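Local atomic coordinates of choline binding protein A (Lactobacillus salivarius str. Ren, PDB entry 5GT1), a protein that probably takes part in adhesion at the bacterial surface as a choline-binding protein, and carries a zinc-binding domain of the M23 peptidase family, the part modelled here. Residues Gly35-Ala40 and Leu60-Ile65; Phe56-Asp61 and Ala151-Asn156; Val79-Gly84 and Tyr92-Ser97; Val103-Phe108 and His135-Ile140; Gly139-Thr144 and Gly158-Pro163. One frame throughout, in Å; residues are numbered along the deposited sequence.

In the fold
All five contacts bear on one curled antiparallel sheet. Contacts 1, 2 and 4 meet at the zinc ion, bound by His57, Asp61 and His137 with three waters; contacts 1 and 2 share Leu60 and Asp61, and Asp61 OD1 lies 3.0 Å from His137 ND1 of contact 4. Contacts 1 and 4 have centres about 12 Å apart and are joined by backbone bonds between strands 56-63 and 135-141. Contact 5 continues strand 135-141 past contact 4, sharing Gly139 and Ile140, and lies about 9 Å from contact 2, centre to centre. Contact 3 is the hairpin beyond strand 101-108, its Tyr92 side chain about 11 Å from the zinc.

Contact 1 of 5, residues Gly35-Ala40 and Leu60-Ile65; sequences GYFSGA and LDFGSI. With ZN (zinc ion), chain B.
A small, buried aromatic contact holds the loop before strand 44-45 against strand 56-63, with Phe37 of the loop pressed on Leu60, Asp61 and Phe62. Phe37 turns its ring edge toward the face of Phe62, a T-shaped pair with centroids 5.4 Å apart and planes at 82°. The touch is made at the rim, where Phe37 CZ stands 3.8 Å from Phe62 CE1. Over one face of the Phe37 ring lies the branched end of Leu60: its CD1 sits 3.8 Å from the ring centroid, a CH-pi contact. Leu60 CG stands anti to the backbone N (chi1 -177°), which brings both methyls to the same face, CD1 over the ring and CD2 out at its rim by CZ. The edge of Phe37 also meets the backbone, with CD1 3.3 Å from Asp61 O, a buried carbonyl for which the model offers no polar partner. Within this M23 peptidase domain, Asp61 is one of the three protein ligands of the zinc. Its side chain turns from the aromatic cluster to the metal, OD1 binding zinc at 2.1 Å, while OD2 accepts a bond from a zinc-bound water at 2.7 Å. Around these side chains, His67 stacks on Phe37 and meets Phe62 edge-to-face, and Arg164 of helix 163-173 touches both Phe37 and Leu60.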
# COMPACT_ATOMS: atom_id res chain seq x y z
N GLY A 35 -11.45 -4.48 -8.33
CA GLY A 35 -12.68 -4.03 -7.69
C GLY A 35 -12.97 -2.57 -7.96
O GLY A 35 -12.62 -2.04 -9.01
N TYR A 36 -13.60 -1.90 -7.00
CA TYR A 36 -14.04 -0.52 -7.19
C TYR A 36 -13.66 0.30 -5.97
O TYR A 36 -13.63 -0.23 -4.85
CB TYR A 36 -15.56 -0.47 -7.38
CG TYR A 36 -16.05 -1.42 -8.44
CD1 TYR A 36 -15.94 -1.09 -9.80
CD2 TYR A 36 -16.62 -2.65 -8.10
CE1 TYR A 36 -16.37 -1.98 -10.79
CE2 TYR A 36 -17.08 -3.54 -9.08
CZ TYR A 36 -16.94 -3.19 -10.42
OH TYR A 36 -17.37 -4.06 -11.40
N PHE A 37 -13.40 1.58 -6.18
CA PHE A 37 -12.98 2.48 -5.11
C PHE A 37 -13.84 3.72 -5.07
O PHE A 37 -14.24 4.23 -6.13
CB PHE A 37 -11.53 2.92 -5.36
CG PHE A 37 -10.57 1.78 -5.45
CD1 PHE A 37 -9.98 1.27 -4.29
CD2 PHE A 37 -10.26 1.20 -6.69
CE1 PHE A 37 -9.07 0.22 -4.37
CE2 PHE A 37 -9.37 0.14 -6.76
CZ PHE A 37 -8.79 -0.36 -5.60
N SER A 38 -14.11 4.24 -3.87
CA SER A 38 -14.83 5.50 -3.75
C SER A 38 -13.86 6.66 -4.02
O SER A 38 -12.63 6.46 -4.05
CB SER A 38 -15.40 5.63 -2.35
OG SER A 38 -14.34 5.84 -1.43
N GLY A 39 -14.39 7.87 -4.19
CA GLY A 39 -13.55 9.04 -4.46
C GLY A 39 -12.47 9.22 -3.40
O GLY A 39 -11.31 9.49 -3.73
N ALA A 40 -12.85 9.03 -2.13
CA ALA A 40 -11.93 9.17 -0.99
C ALA A 40 -10.80 8.12 -0.97
O ALA A 40 -9.67 8.42 -0.57
CB ALA A 40 -12.70 9.16 0.33
N LEU A 60 -3.58 4.24 -2.01
CA LEU A 60 -4.84 3.63 -2.44
C LEU A 60 -5.39 2.83 -1.27
O LEU A 60 -4.70 1.99 -0.71
CB LEU A 60 -4.57 2.71 -3.63
CG LEU A 60 -5.80 2.03 -4.27
CD1 LEU A 60 -6.80 3.05 -4.79
CD2 LEU A 60 -5.36 1.07 -5.37
N ASP A 61 -6.64 3.12 -0.90
CA ASP A 61 -7.28 2.42 0.21
C ASP A 61 -8.12 1.23 -0.25
O ASP A 61 -8.96 1.36 -1.15
CB ASP A 61 -8.21 3.36 0.96
CG ASP A 61 -7.47 4.45 1.72
OD1 ASP A 61 -6.24 4.36 1.88
OD2 ASP A 61 -8.16 5.38 2.17
N PHE A 62 -7.93 0.08 0.39
CA PHE A 62 -8.72 -1.11 0.11
C PHE A 62 -9.55 -1.37 1.37
O PHE A 62 -8.99 -1.83 2.36
CB PHE A 62 -7.78 -2.30 -0.13
CG PHE A 62 -6.93 -2.17 -1.38
CD1 PHE A 62 -7.29 -2.87 -2.54
CD2 PHE A 62 -5.77 -1.39 -1.40
CE1 PHE A 62 -6.52 -2.77 -3.70
CE2 PHE A 62 -4.99 -1.30 -2.55
CZ PHE A 62 -5.37 -1.99 -3.70
N GLY A 63 -10.84 -1.04 1.33
CA GLY A 63 -11.71 -1.23 2.51
C GLY A 63 -12.11 -2.67 2.71
O GLY A 63 -12.16 -3.45 1.76
N SER A 64 -12.40 -3.04 3.96
CA SER A 64 -12.85 -4.41 4.23
C SER A 64 -14.20 -4.70 3.55
O SER A 64 -14.51 -5.84 3.27
CB SER A 64 -12.96 -4.66 5.74
OG SER A 64 -13.88 -3.76 6.33
N ILE A 65 -14.98 -3.66 3.27
CA ILE A 65 -16.27 -3.82 2.57
C ILE A 65 -16.08 -3.96 1.05
O ILE A 65 -16.57 -4.93 0.45
CB ILE A 65 -17.24 -2.67 2.87
CG1 ILE A 65 -17.56 -2.63 4.37
CG2 ILE A 65 -18.54 -2.84 2.09
CD1 ILE A 65 -18.07 -1.29 4.85
ZN ZN B . -5.30 6.12 2.67
O HOH W 1 -7.22 7.22 3.86
O HOH W 2 -4.41 7.86 3.85
O HOH W 3 -5.59 5.47 4.69

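Contact 2 of 5, residues Phe56-Asp61 and Ala151-Asn156; sequences FHDGLD and ANSFNN. With ZN (zinc ion), chain B.
Phe56 lays one face of its ring against Asn156, whose CB stands 3.9 Å from the ring centroid in a CH-pi contact. The Asn156 amide is tilted only 21° from the ring plane, its OD1 3.3 Å from Phe56 CE1. At the ring's edge CD2 meets Ser153 O, which also lies 3.2 Å from Asp58 CB. One water accepts from Asp58 N and lies 2.9 Å from Phe56 O and 2.8 Å from Ser153 O; a second donates to Asp58 OD2 at 2.6 Å and to Ser153 OG, itself bonded to Ile150 O. Behind this shell, a type I beta turn from Asn152 to Asn155 is braced by a nearly straight bond from Asn155 ND2 to Asn152 OD1 (174°). His57 points away from the loop and binds zinc through NE2 at 2.1 Å, its rotation set by ND1 bonding Leu42 O; with Asp61 it fits the H-x(3)-D pattern of M23 peptidases. Val45 of strand 44-45 touches Phe56 and Asn156 where the loop after helix 146-151 meets strand 56-63.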
# COMPACT_ATOMS: atom_id res chain seq x y z
N PHE A 56 -5.17 15.81 -0.93
CA PHE A 56 -4.32 14.82 -1.60
C PHE A 56 -4.25 13.52 -0.82
O PHE A 56 -4.02 13.53 0.40
CB PHE A 56 -2.91 15.38 -1.80
CG PHE A 56 -1.97 14.42 -2.48
CD1 PHE A 56 -2.12 14.11 -3.83
CD2 PHE A 56 -0.92 13.82 -1.78
CE1 PHE A 56 -1.26 13.22 -4.47
CE2 PHE A 56 -0.04 12.94 -2.41
CZ PHE A 56 -0.22 12.65 -3.76
N HIS A 57 -4.46 12.41 -1.52
CA HIS A 57 -4.34 11.08 -0.94
C HIS A 57 -3.13 10.41 -1.55
O HIS A 57 -3.11 10.17 -2.77
CB HIS A 57 -5.61 10.28 -1.21
CG HIS A 57 -5.65 8.93 -0.53
ND1 HIS A 57 -6.22 7.85 -1.11
CD2 HIS A 57 -5.15 8.50 0.71
CE1 HIS A 57 -6.09 6.78 -0.27
NE2 HIS A 57 -5.45 7.19 0.84
N ASP A 58 -2.13 10.09 -0.73
CA ASP A 58 -0.84 9.60 -1.22
C ASP A 58 -0.80 8.07 -1.44
O ASP A 58 0.28 7.49 -1.54
CB ASP A 58 0.32 10.03 -0.28
CG ASP A 58 0.30 9.33 1.09
OD1 ASP A 58 -0.75 8.79 1.51
OD2 ASP A 58 1.36 9.33 1.76
N GLY A 59 -1.96 7.44 -1.49
CA GLY A 59 -1.98 5.99 -1.64
C GLY A 59 -3.33 5.55 -2.13
O GLY A 59 -4.12 6.37 -2.60
N LEU A 60 -3.58 4.24 -2.01
CA LEU A 60 -4.84 3.63 -2.44
C LEU A 60 -5.39 2.83 -1.27
O LEU A 60 -4.70 1.99 -0.71
CB LEU A 60 -4.57 2.71 -3.63
CG LEU A 60 -5.80 2.03 -4.27
CD1 LEU A 60 -6.80 3.05 -4.79
CD2 LEU A 60 -5.36 1.07 -5.37
N ASP A 61 -6.64 3.12 -0.90
CA ASP A 61 -7.28 2.42 0.21
C ASP A 61 -8.12 1.23 -0.25
O ASP A 61 -8.96 1.36 -1.15
CB ASP A 61 -8.21 3.36 0.96
CG ASP A 61 -7.47 4.45 1.72
OD1 ASP A 61 -6.24 4.36 1.88
OD2 ASP A 61 -8.16 5.38 2.17
N ALA A 151 7.22 12.34 4.88
CA ALA A 151 7.17 13.80 5.07
C ALA A 151 6.40 14.52 3.96
O ALA A 151 5.89 15.64 4.15
CB ALA A 151 8.58 14.36 5.22
N ASN A 152 6.30 13.87 2.80
CA ASN A 152 5.51 14.37 1.68
C ASN A 152 4.15 13.68 1.51
O ASN A 152 3.63 13.62 0.39
CB ASN A 152 6.31 14.24 0.39
CG ASN A 152 7.40 15.29 0.27
OD1 ASN A 152 7.14 16.42 -0.12
ND2 ASN A 152 8.63 14.91 0.63
N SER A 153 3.58 13.18 2.60
CA SER A 153 2.28 12.52 2.56
C SER A 153 1.17 13.36 1.94
O SER A 153 0.24 12.81 1.37
CB SER A 153 1.84 12.10 3.97
OG SER A 153 2.72 11.12 4.46
N PHE A 154 1.26 14.69 2.07
CA PHE A 154 0.19 15.56 1.57
C PHE A 154 0.61 16.45 0.40
O PHE A 154 -0.09 17.40 0.01
CB PHE A 154 -0.46 16.33 2.74
CG PHE A 154 -0.98 15.41 3.81
CD1 PHE A 154 -2.14 14.65 3.60
CD2 PHE A 154 -0.27 15.22 5.00
CE1 PHE A 154 -2.62 13.77 4.57
CE2 PHE A 154 -0.74 14.35 5.97
CZ PHE A 154 -1.91 13.61 5.76
N ASN A 155 1.72 16.08 -0.21
CA ASN A 155 2.29 16.86 -1.28
C ASN A 155 2.22 16.12 -2.60
O ASN A 155 2.87 15.09 -2.78
CB ASN A 155 3.74 17.25 -0.95
CG ASN A 155 3.84 18.18 0.25
OD1 ASN A 155 2.90 18.92 0.56
ND2 ASN A 155 4.97 18.16 0.93
N ASN A 156 1.42 16.66 -3.50
CA ASN A 156 1.22 16.12 -4.84
C ASN A 156 2.37 16.54 -5.78
O ASN A 156 2.17 17.23 -6.78
CB ASN A 156 -0.15 16.60 -5.34
CG ASN A 156 -0.57 15.97 -6.65
OD1 ASN A 156 -0.08 14.91 -7.05
ND2 ASN A 156 -1.48 16.64 -7.35
ZN ZN B . -5.30 6.12 2.67
O HOH W 4 -2.28 11.73 1.79
O HOH W 5 1.67 8.57 4.19
O HOH W 1 -7.22 7.22 3.86
O HOH W 2 -4.41 7.86 3.85
O HOH W 3 -5.59 5.47 4.69

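Contact 3 of 5, residues Val79-Gly84 and Tyr92-Ser97; sequences VVTQIG and YVVVRS
Tyr92 reaches back across the hairpin to Gln82 and Gly84. Its CB carries CG between the backbone N and the carbonyl carbon (chi1 65°), and this turn lays the ring along the neighbouring strand. The ring slides under Gly84, CE2 3.4 Å from Gly84 C and Gly84 CA over the face, 4.1 Å from the centroid; a CB on Gly84 would clash with the hydroxyl. CE1 lies 3.3 Å from Gln82 NE2, and at the tip OH receives a weak, bent bond from that same NE2 (2.6 Å, 123°). A leucine here would probably leave Gln82 NE2 without this acceptor and strip Gly84 of its aromatic cover. On the opposite sheet face Val80 packs between Val93 and Val95, CG1 meeting Val93 CG1 at 4.0 Å. Backbone bonds run the length of the pair, Val94 N to Gln82 O being 2.8 Å. Thr81 and Gln82 both face Val94, the mark of a classic beta bulge in an antiparallel hairpin.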
# COMPACT_ATOMS: atom_id res chain seq x y z
N VAL A 79 12.18 -6.95 -0.64
CA VAL A 79 12.67 -7.32 0.68
C VAL A 79 12.05 -6.39 1.73
O VAL A 79 11.96 -5.18 1.53
CB VAL A 79 14.23 -7.29 0.73
CG1 VAL A 79 14.75 -5.89 0.47
CG2 VAL A 79 14.73 -7.79 2.08
N VAL A 80 11.63 -6.97 2.85
CA VAL A 80 11.08 -6.18 3.94
C VAL A 80 12.22 -5.38 4.58
O VAL A 80 13.19 -5.96 5.07
CB VAL A 80 10.35 -7.06 4.97
CG1 VAL A 80 9.80 -6.23 6.12
CG2 VAL A 80 9.25 -7.88 4.30
N THR A 81 12.11 -4.05 4.56
CA THR A 81 13.17 -3.19 5.09
C THR A 81 12.83 -2.63 6.46
O THR A 81 13.71 -2.31 7.26
CB THR A 81 13.51 -2.02 4.13
OG1 THR A 81 12.32 -1.29 3.81
CG2 THR A 81 14.13 -2.54 2.86
N GLN A 82 11.54 -2.50 6.73
CA GLN A 82 11.11 -1.80 7.92
C GLN A 82 9.72 -2.23 8.36
O GLN A 82 8.82 -2.41 7.53
CB GLN A 82 11.15 -0.29 7.66
CG GLN A 82 11.03 0.59 8.89
CD GLN A 82 11.16 2.07 8.54
OE1 GLN A 82 12.15 2.49 7.93
NE2 GLN A 82 10.17 2.85 8.92
N ILE A 83 9.57 -2.41 9.67
CA ILE A 83 8.26 -2.59 10.28
C ILE A 83 8.25 -1.61 11.43
O ILE A 83 9.13 -1.66 12.31
CB ILE A 83 8.05 -4.04 10.78
CG1 ILE A 83 8.15 -5.04 9.60
CG2 ILE A 83 6.72 -4.18 11.52
CD1 ILE A 83 8.09 -6.50 10.01
N GLY A 84 7.26 -0.71 11.44
CA GLY A 84 7.18 0.29 12.50
C GLY A 84 5.79 0.76 12.84
O GLY A 84 4.79 0.23 12.33
N TYR A 92 2.91 -0.36 10.17
CA TYR A 92 3.17 -0.45 8.73
C TYR A 92 4.34 -1.36 8.38
O TYR A 92 5.24 -1.57 9.19
CB TYR A 92 3.36 0.95 8.13
CG TYR A 92 4.59 1.65 8.67
CD1 TYR A 92 5.82 1.55 8.02
CD2 TYR A 92 4.52 2.40 9.84
CE1 TYR A 92 6.95 2.17 8.51
CE2 TYR A 92 5.65 3.04 10.35
CZ TYR A 92 6.87 2.91 9.68
OH TYR A 92 8.00 3.52 10.17
N VAL A 93 4.34 -1.87 7.15
CA VAL A 93 5.42 -2.68 6.63
C VAL A 93 5.92 -2.02 5.36
O VAL A 93 5.12 -1.63 4.52
CB VAL A 93 4.92 -4.09 6.27
CG1 VAL A 93 6.06 -4.96 5.75
CG2 VAL A 93 4.25 -4.73 7.48
N VAL A 94 7.25 -1.89 5.25
CA VAL A 94 7.89 -1.34 4.06
C VAL A 94 8.65 -2.46 3.33
O VAL A 94 9.45 -3.19 3.93
CB VAL A 94 8.86 -0.17 4.41
CG1 VAL A 94 9.46 0.45 3.15
CG2 VAL A 94 8.11 0.87 5.25
N VAL A 95 8.35 -2.61 2.04
CA VAL A 95 9.02 -3.58 1.17
C VAL A 95 9.69 -2.81 0.04
O VAL A 95 9.07 -1.94 -0.58
CB VAL A 95 8.01 -4.60 0.58
CG1 VAL A 95 8.70 -5.54 -0.39
CG2 VAL A 95 7.32 -5.40 1.68
N ARG A 96 10.96 -3.11 -0.22
CA ARG A 96 11.73 -2.43 -1.27
C ARG A 96 12.10 -3.41 -2.36
O ARG A 96 12.65 -4.46 -2.07
CB ARG A 96 13.00 -1.79 -0.69
CG ARG A 96 13.92 -1.17 -1.74
CD ARG A 96 13.44 0.19 -2.24
NE ARG A 96 14.10 0.57 -3.49
CZ ARG A 96 13.78 1.63 -4.24
NH1 ARG A 96 12.79 2.46 -3.88
NH2 ARG A 96 14.45 1.87 -5.36
N SER A 97 11.75 -3.08 -3.60
CA SER A 97 12.20 -3.85 -4.76
C SER A 97 13.33 -3.06 -5.46
O SER A 97 13.85 -2.10 -4.89
CB SER A 97 11.04 -4.11 -5.72
OG SER A 97 10.59 -2.91 -6.33

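Contact 4 of 5, residues Val103-Phe108 and His135-Ile140; sequences VYQEAF and HLHLGI. With ZN (zinc ion), chain B.
Four backbone hydrogen bonds join Val103 to Gly139 and Gln105 to His137 in both directions, as expected of antiparallel strands; Gln105 N to His137 O measures 2.9 Å. Polar side chains form a first and second shell round the zinc. His135 and His137 fit the H-x-H pattern of M23 peptidases, and His137 binds the metal through ND1 at 2.1 Å. Gln105 NE2 lies 3.4 Å above the His137 ring plane, toward the rim, amide and ring planes 23° apart; chi1 of 70°, with CG between backbone N and carbonyl carbon, brings the amide over the imidazole. NE2 donates almost straight to Glu106 OE2 (2.9 Å, 173°), on its anti side, somewhat out of the carboxylate plane. OE2 also accepts from a zinc-bound water at 2.6 Å, and that water bonds His135 NE2, which gives a weak bond to Glu106 OE1. Replacing Gln105 by an alanine would probably uncover a face of His137 and cost Glu106 OE2 one of its two partners, leaving the carboxylate less firmly set. Among apolar groups, Leu138 CD1 lies over the Tyr104 ring, and Leu136 CD1 touches Tyr104 CB and Ala107 CB. Strand 135-141 runs between strands 101-108 and 56-63, with Pro163 and Ile167 of helix 163-173 on Leu138.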
# COMPACT_ATOMS: atom_id res chain seq x y z
N VAL A 103 4.58 0.66 0.73
CA VAL A 103 4.19 0.81 2.14
C VAL A 103 2.81 0.20 2.36
O VAL A 103 1.83 0.61 1.72
CB VAL A 103 4.21 2.29 2.57
CG1 VAL A 103 3.92 2.42 4.07
CG2 VAL A 103 5.56 2.92 2.22
N TYR A 104 2.72 -0.80 3.23
CA TYR A 104 1.43 -1.38 3.61
C TYR A 104 1.11 -0.86 5.00
O TYR A 104 1.81 -1.17 5.96
CB TYR A 104 1.49 -2.92 3.65
CG TYR A 104 1.91 -3.56 2.34
CD1 TYR A 104 0.96 -4.13 1.48
CD2 TYR A 104 3.25 -3.61 1.97
CE1 TYR A 104 1.34 -4.72 0.27
CE2 TYR A 104 3.64 -4.18 0.76
CZ TYR A 104 2.67 -4.73 -0.08
OH TYR A 104 3.06 -5.31 -1.27
N GLN A 105 0.05 -0.07 5.12
CA GLN A 105 -0.21 0.58 6.41
C GLN A 105 -1.69 0.50 6.77
O GLN A 105 -2.53 0.13 5.93
CB GLN A 105 0.26 2.04 6.35
CG GLN A 105 -0.61 2.91 5.45
CD GLN A 105 -0.06 4.30 5.24
OE1 GLN A 105 1.09 4.46 4.82
NE2 GLN A 105 -0.88 5.32 5.53
N GLU A 106 -1.99 0.84 8.03
CA GLU A 106 -3.35 0.95 8.58
C GLU A 106 -4.20 -0.32 8.68
O GLU A 106 -5.24 -0.33 9.35
CB GLU A 106 -4.11 2.09 7.89
CG GLU A 106 -3.44 3.44 8.15
CD GLU A 106 -4.14 4.53 7.41
OE1 GLU A 106 -5.24 4.96 7.87
OE2 GLU A 106 -3.61 4.96 6.36
N ALA A 107 -3.75 -1.39 8.04
CA ALA A 107 -4.49 -2.65 8.02
C ALA A 107 -4.37 -3.45 9.33
O ALA A 107 -5.17 -4.35 9.58
CB ALA A 107 -4.00 -3.53 6.87
N PHE A 108 -3.34 -3.16 10.11
CA PHE A 108 -2.94 -4.05 11.21
C PHE A 108 -3.09 -3.33 12.56
O PHE A 108 -2.38 -2.36 12.85
CB PHE A 108 -1.50 -4.53 10.98
CG PHE A 108 -1.18 -4.84 9.53
CD1 PHE A 108 -1.73 -5.96 8.91
CD2 PHE A 108 -0.34 -4.01 8.78
CE1 PHE A 108 -1.46 -6.24 7.57
CE2 PHE A 108 -0.04 -4.29 7.45
CZ PHE A 108 -0.61 -5.41 6.84
N HIS A 135 -9.53 -0.88 6.78
CA HIS A 135 -8.83 -0.77 5.47
C HIS A 135 -7.35 -0.95 5.51
O HIS A 135 -6.70 -0.76 6.55
CB HIS A 135 -9.14 0.56 4.77
CG HIS A 135 -8.51 1.75 5.45
ND1 HIS A 135 -8.88 2.16 6.67
CD2 HIS A 135 -7.49 2.60 5.03
CE1 HIS A 135 -8.14 3.24 7.03
NE2 HIS A 135 -7.29 3.51 6.02
N LEU A 136 -6.83 -1.34 4.35
CA LEU A 136 -5.43 -1.29 4.04
C LEU A 136 -5.22 -0.03 3.21
O LEU A 136 -6.00 0.24 2.30
CB LEU A 136 -5.03 -2.51 3.20
CG LEU A 136 -3.69 -2.43 2.44
CD1 LEU A 136 -2.52 -2.56 3.41
CD2 LEU A 136 -3.62 -3.50 1.36
N HIS A 137 -4.18 0.73 3.54
CA HIS A 137 -3.68 1.78 2.65
C HIS A 137 -2.36 1.32 2.08
O HIS A 137 -1.42 0.96 2.82
CB HIS A 137 -3.55 3.10 3.43
CG HIS A 137 -2.81 4.20 2.70
ND1 HIS A 137 -3.40 5.37 2.35
CD2 HIS A 137 -1.46 4.31 2.31
CE1 HIS A 137 -2.49 6.17 1.75
NE2 HIS A 137 -1.30 5.53 1.73
N LEU A 138 -2.28 1.30 0.75
CA LEU A 138 -1.07 0.94 0.03
C LEU A 138 -0.46 2.19 -0.60
O LEU A 138 -1.15 2.92 -1.29
CB LEU A 138 -1.37 -0.10 -1.06
CG LEU A 138 -0.21 -0.50 -1.98
CD1 LEU A 138 0.92 -1.23 -1.24
CD2 LEU A 138 -0.75 -1.36 -3.13
N GLY A 139 0.82 2.43 -0.33
CA GLY A 139 1.54 3.55 -0.94
C GLY A 139 2.72 3.01 -1.73
O GLY A 139 3.37 2.04 -1.32
N ILE A 140 3.00 3.65 -2.86
CA ILE A 140 4.14 3.27 -3.69
C ILE A 140 4.94 4.52 -4.07
O ILE A 140 4.36 5.52 -4.51
CB ILE A 140 3.71 2.50 -4.97
CG1 ILE A 140 2.89 1.24 -4.59
CG2 ILE A 140 4.95 2.08 -5.77
CD1 ILE A 140 2.34 0.47 -5.78
ZN ZN B . -5.30 6.12 2.67
O HOH W 3 -5.59 5.47 4.69
O HOH W 2 -4.41 7.86 3.85
O HOH W 1 -7.22 7.22 3.86

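Contact 5 of 5, residues Gly139-Thr144 and Gly158-Pro163; sequences GITRET and GTWLDP
Trp160 lies with one face of its indole against Thr141, CB 4.2 Å from the centroid of the six-membered ring, while CG2 reaches CZ3. The same ring runs its edge along the strand backbone, CZ3 3.8 Å from Gly139 C; a CB on Gly139 would collide with it. Thr141 OG1 stands anti to the backbone N (chi1 180°), which turns the hydroxyl to Thr159 O. It donates there at 2.7 Å, from 44° above the carbonyl plane, and accepts from Glu143 N, an ST turn. Leu161 N bonds Ile140 O at 2.9 Å. One water accepts from Ile140 N and lies 2.7 Å from Leu161 O; another joins Arg142 N to Thr159 O. On the other side of the backbone from Thr141, Ile140 and Pro163 run past each other in opposite directions, CD1 3.8 Å from Pro163 CB. The short, weakly bonded strand 160-161 lies beside the end of strand 135-141, before helix 163-173 with Asp162 as N-cap; Trp160 NE1 bonds Ala149 O of helix 146-151, and Val103 of strand 101-108 meets the indole.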
# COMPACT_ATOMS: atom_id res chain seq x y z
N GLY A 139 0.82 2.43 -0.33
CA GLY A 139 1.54 3.55 -0.94
C GLY A 139 2.72 3.01 -1.73
O GLY A 139 3.37 2.04 -1.32
N ILE A 140 3.00 3.65 -2.86
CA ILE A 140 4.14 3.27 -3.69
C ILE A 140 4.94 4.52 -4.07
O ILE A 140 4.36 5.52 -4.51
CB ILE A 140 3.71 2.50 -4.97
CG1 ILE A 140 2.89 1.24 -4.59
CG2 ILE A 140 4.95 2.08 -5.77
CD1 ILE A 140 2.34 0.47 -5.78
N THR A 141 6.27 4.45 -3.92
CA THR A 141 7.15 5.57 -4.25
C THR A 141 8.45 5.04 -4.81
O THR A 141 8.89 3.95 -4.44
CB THR A 141 7.41 6.49 -3.01
OG1 THR A 141 8.28 7.58 -3.37
CG2 THR A 141 8.06 5.72 -1.85
N ARG A 142 9.09 5.79 -5.71
CA ARG A 142 10.47 5.41 -6.08
C ARG A 142 11.48 5.82 -5.02
O ARG A 142 12.60 5.27 -4.97
CB ARG A 142 10.87 5.97 -7.45
CG ARG A 142 10.16 5.30 -8.60
CD ARG A 142 10.66 5.84 -9.92
NE ARG A 142 9.62 5.70 -10.93
CZ ARG A 142 9.57 4.71 -11.82
NH1 ARG A 142 10.53 3.79 -11.83
NH2 ARG A 142 8.58 4.66 -12.70
N GLU A 143 11.10 6.78 -4.17
CA GLU A 143 11.97 7.28 -3.10
C GLU A 143 12.45 6.14 -2.21
O GLU A 143 11.68 5.24 -1.83
CB GLU A 143 11.27 8.37 -2.27
CG GLU A 143 12.06 8.92 -1.08
CD GLU A 143 13.38 9.57 -1.48
OE1 GLU A 143 13.34 10.58 -2.22
OE2 GLU A 143 14.46 9.06 -1.06
N THR A 144 13.73 6.20 -1.87
CA THR A 144 14.41 5.14 -1.18
C THR A 144 14.37 5.41 0.34
O THR A 144 14.33 4.48 1.15
CB THR A 144 15.83 5.03 -1.79
OG1 THR A 144 16.07 3.69 -2.22
CG2 THR A 144 16.90 5.52 -0.87
N GLY A 158 4.85 14.36 -7.13
CA GLY A 158 5.50 13.25 -7.82
C GLY A 158 6.18 12.24 -6.90
O GLY A 158 6.67 11.22 -7.37
N THR A 159 6.20 12.50 -5.59
CA THR A 159 6.81 11.55 -4.66
C THR A 159 6.07 10.19 -4.69
O THR A 159 6.68 9.14 -4.88
CB THR A 159 6.81 12.10 -3.21
OG1 THR A 159 7.59 13.29 -3.16
CG2 THR A 159 7.41 11.08 -2.23
N TRP A 160 4.76 10.25 -4.50
CA TRP A 160 3.91 9.07 -4.45
C TRP A 160 3.28 8.84 -5.78
O TRP A 160 2.94 9.80 -6.49
CB TRP A 160 2.84 9.23 -3.36
CG TRP A 160 3.46 9.32 -1.98
CD1 TRP A 160 3.72 10.47 -1.22
CD2 TRP A 160 3.95 8.20 -1.18
NE1 TRP A 160 4.31 10.13 -0.02
CE2 TRP A 160 4.49 8.78 0.06
CE3 TRP A 160 4.00 6.82 -1.35
CZ2 TRP A 160 5.03 7.99 1.07
CZ3 TRP A 160 4.55 6.03 -0.33
CH2 TRP A 160 5.05 6.61 0.85
N LEU A 161 3.15 7.57 -6.14
CA LEU A 161 2.60 7.16 -7.42
C LEU A 161 1.26 6.47 -7.22
O LEU A 161 0.99 5.92 -6.14
CB LEU A 161 3.58 6.21 -8.12
CG LEU A 161 5.03 6.68 -8.17
CD1 LEU A 161 5.96 5.59 -8.67
CD2 LEU A 161 5.17 7.95 -9.01
N ASP A 162 0.43 6.48 -8.26
CA ASP A 162 -0.89 5.87 -8.18
C ASP A 162 -0.76 4.34 -8.19
O ASP A 162 -0.39 3.77 -9.22
CB ASP A 162 -1.76 6.34 -9.35
CG ASP A 162 -3.19 5.79 -9.29
OD1 ASP A 162 -3.50 4.94 -8.42
OD2 ASP A 162 -4.00 6.22 -10.13
N PRO A 163 -1.03 3.67 -7.03
CA PRO A 163 -0.87 2.22 -7.02
C PRO A 163 -1.86 1.51 -7.94
O PRO A 163 -1.54 0.43 -8.43
CB PRO A 163 -1.16 1.84 -5.54
CG PRO A 163 -0.87 3.10 -4.78
CD PRO A 163 -1.40 4.19 -5.69
O HOH W 6 1.15 5.71 -3.49
O HOH W 7 8.38 8.36 -6.90